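Local atomic coordinates of Melibiose/raffinose/stachyose-binding protein MelE (Bacillus subtilis subsp. subtilis str. 168, PDB entry 4R6H), a protein that binds melibiose, raffinose and stachyose as the extracellular solute-binding component of the MelEDC-MsmX ABC transporter that imports these sugars. Residues G144-N150 / V285-P291. Residues are numbered along the deposited sequence; the frame is centred on the assembly and turned at random.
Sequences GLAYNRN and VKVGIIP
Y147 leans across the backbone of G288, its opposite number in an antiparallel hydrogen-bonded pair. Its first torsion (chi1 69°) sets CG between the backbone N and the carbonyl carbon, which brings the ring over the partner strand. G288 N lies over one face of the ring near the rim, and Y147 CE1 comes within 3.4 Å of G288 C. Having no side chain, G288 leaves room for both this ring and R149; in the conformer given, the R149 guanidinium has G288 CA over one face, near its rim, with R149 NH1 3.6 Å from G288 CA. The tyrosine is also met by I290, whose CG2 is 3.6 Å from Y147 CE1, while I290 CG1 packs on L145 CB. At the far end of the ring, a water in its plane joins Y147 OH to I289 O, linking the hydroxyl to the partner strand.

R149 reaches along the same face with its chain extended from CG to NE. In this conformer a second water links its NH1 to V287 O, and NH1 forms a salt bridge with D361, which also accepts a hydrogen bond from I289 N. L145 and I290 exchange two backbone bonds, as do Y147 and G288; R149 N to K286 O (3.0 Å) carries the pairing into the helix. There N148 is the N-cap, its OD1 accepting from I151 N and, from above the carbonyl plane, from N150 ND2. On the opposite sheet face A146 CB touches V287 CG1 and I289 CG2. Strand 141-148 pairs with both 265-269 and 287-291 in the mixed sheet of one lobe of a two-lobed periplasmic-binding-protein fold.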
loop_
_atom_site.group_PDB
_atom_site.type_symbol
_atom_site.label_atom_id
_atom_site.label_comp_id
_atom_site.label_asym_id
_atom_site.label_seq_id
_atom_site.Cartn_x
_atom_site.Cartn_y
_atom_site.Cartn_z
ATOM N N GLY A 144 6.769 -5.237 -1.119
ATOM C CA GLY A 144 8.160 -5.398 -0.770
ATOM C C GLY A 144 9.018 -4.711 -1.805
ATOM O O GLY A 144 8.904 -3.480 -2.030
ATOM N N LEU A 145 9.845 -5.512 -2.484
ATOM C CA LEU A 145 10.691 -5.033 -3.557
ATOM C C LEU A 145 10.390 -5.806 -4.840
ATOM O O LEU A 145 10.223 -7.051 -4.787
ATOM C CB LEU A 145 12.168 -5.257 -3.212
ATOM C CG LEU A 145 12.685 -4.610 -1.956
ATOM C CD1 LEU A 145 14.080 -5.081 -1.627
ATOM C CD2 LEU A 145 12.699 -3.102 -2.089
ATOM N N ALA A 146 10.385 -5.105 -5.953
ATOM C CA ALA A 146 10.321 -5.723 -7.268
ATOM C C ALA A 146 11.734 -5.880 -7.815
ATOM O O ALA A 146 12.617 -5.069 -7.543
ATOM C CB ALA A 146 9.495 -4.899 -8.212
ATOM N N TYR A 147 11.971 -6.949 -8.598
ATOM C CA TYR A 147 13.312 -7.199 -9.058
ATOM C C TYR A 147 13.318 -7.986 -10.358
ATOM O O TYR A 147 12.370 -8.698 -10.674
ATOM C CB TYR A 147 14.121 -7.959 -8.004
ATOM C CG TYR A 147 13.680 -9.381 -7.798
ATOM C CD1 TYR A 147 12.519 -9.699 -7.091
ATOM C CD2 TYR A 147 14.376 -10.434 -8.386
ATOM C CE1 TYR A 147 12.110 -11.023 -6.930
ATOM C CE2 TYR A 147 13.982 -11.727 -8.214
ATOM C CZ TYR A 147 12.851 -12.021 -7.484
ATOM O OH TYR A 147 12.404 -13.339 -7.369
ATOM N N ASN A 148 14.419 -7.858 -11.092
ATOM C CA ASN A 148 14.641 -8.581 -12.344
ATOM C C ASN A 148 15.249 -9.930 -12.030
ATOM O O ASN A 148 16.385 -10.014 -11.589
ATOM C CB ASN A 148 15.551 -7.748 -13.237
ATOM C CG ASN A 148 15.791 -8.367 -14.572
ATOM O OD1 ASN A 148 15.978 -9.591 -14.682
ATOM N ND2 ASN A 148 15.832 -7.535 -15.597
ATOM N N ARG A 149 14.463 -10.991 -12.194
ATOM C CA ARG A 149 14.898 -12.338 -11.816
ATOM C C ARG A 149 16.162 -12.771 -12.564
ATOM O O ARG A 149 17.069 -13.364 -11.965
ATOM C CB ARG A 149 13.792 -13.337 -12.080
ATOM C CG ARG A 149 12.465 -13.076 -11.382
ATOM C CD ARG A 149 11.471 -14.173 -11.750
ATOM N NE ARG A 149 10.120 -14.005 -11.246
ATOM C CZ ARG A 149 9.658 -14.498 -10.092
ATOM N NH1 ARG A 149 8.397 -14.287 -9.813
ATOM N NH2 ARG A 149 10.414 -15.217 -9.266
ATOM N N ASN A 150 16.229 -12.436 -13.837
ATOM C CA ASN A 150 17.338 -12.866 -14.674
ATOM C C ASN A 150 18.641 -12.195 -14.245
ATOM O O ASN A 150 19.690 -12.845 -14.259
ATOM C CB ASN A 150 16.987 -12.530 -16.120
ATOM C CG ASN A 150 15.473 -12.690 -16.419
ATOM O OD1 ASN A 150 15.038 -13.778 -16.789
ATOM N ND2 ASN A 150 14.659 -11.613 -16.202
ATOM N N VAL A 285 11.747 -10.576 -20.089
ATOM C CA VAL A 285 12.120 -10.087 -18.761
ATOM C C VAL A 285 11.059 -10.462 -17.743
ATOM O O VAL A 285 9.894 -10.111 -17.911
ATOM C CB VAL A 285 12.276 -8.546 -18.771
ATOM C CG1 VAL A 285 12.569 -7.964 -17.372
ATOM C CG2 VAL A 285 13.399 -8.158 -19.720
ATOM N N LYS A 286 11.492 -11.183 -16.714
ATOM C CA LYS A 286 10.624 -11.686 -15.680
ATOM C C LYS A 286 10.888 -10.876 -14.412
ATOM O O LYS A 286 12.006 -10.899 -13.859
ATOM C CB LYS A 286 10.892 -13.161 -15.376
ATOM C CG LYS A 286 10.867 -14.113 -16.573
ATOM C CD LYS A 286 9.504 -14.181 -17.246
ATOM C CE LYS A 286 9.474 -15.250 -18.345
ATOM N NZ LYS A 286 9.594 -16.635 -17.803
ATOM N N VAL A 287 9.888 -10.131 -13.996
ATOM C CA VAL A 287 9.939 -9.318 -12.766
ATOM C C VAL A 287 9.216 -10.085 -11.677
ATOM O O VAL A 287 8.081 -10.530 -11.854
ATOM C CB VAL A 287 9.275 -7.938 -12.960
ATOM C CG1 VAL A 287 9.294 -7.139 -11.656
ATOM C CG2 VAL A 287 9.981 -7.191 -14.092
ATOM N N GLY A 288 9.878 -10.243 -10.540
ATOM C CA GLY A 288 9.336 -10.860 -9.353
ATOM C C GLY A 288 9.208 -9.867 -8.218
ATOM O O GLY A 288 9.665 -8.738 -8.323
ATOM N N ILE A 289 8.573 -10.314 -7.144
ATOM C CA ILE A 289 8.537 -9.532 -5.899
ATOM C C ILE A 289 9.014 -10.371 -4.733
ATOM O O ILE A 289 8.879 -11.602 -4.726
ATOM C CB ILE A 289 7.136 -8.901 -5.602
ATOM C CG1 ILE A 289 6.042 -9.975 -5.595
ATOM C CG2 ILE A 289 6.834 -7.827 -6.618
ATOM C CD1 ILE A 289 4.710 -9.561 -5.033
ATOM N N ILE A 290 9.602 -9.694 -3.756
ATOM C CA ILE A 290 9.972 -10.264 -2.479
ATOM C C ILE A 290 9.463 -9.349 -1.376
ATOM O O ILE A 290 9.257 -8.171 -1.599
ATOM C CB ILE A 290 11.512 -10.481 -2.338
ATOM C CG1 ILE A 290 12.270 -9.170 -2.491
ATOM C CG2 ILE A 290 11.978 -11.519 -3.335
ATOM C CD1 ILE A 290 13.772 -9.385 -2.364
ATOM N N PRO A 291 9.292 -9.915 -0.161
ATOM C CA PRO A 291 8.865 -9.109 0.964
ATOM C C PRO A 291 9.910 -8.031 1.293
ATOM O O PRO A 291 11.075 -8.111 0.867
ATOM C CB PRO A 291 8.791 -10.117 2.121
ATOM C CG PRO A 291 8.906 -11.457 1.552
ATOM C CD PRO A 291 9.419 -11.338 0.163
HETATM O O HOH W 1 10.142 -13.723 -5.968
HETATM O O HOH W 2 7.585 -13.144 -12.155
#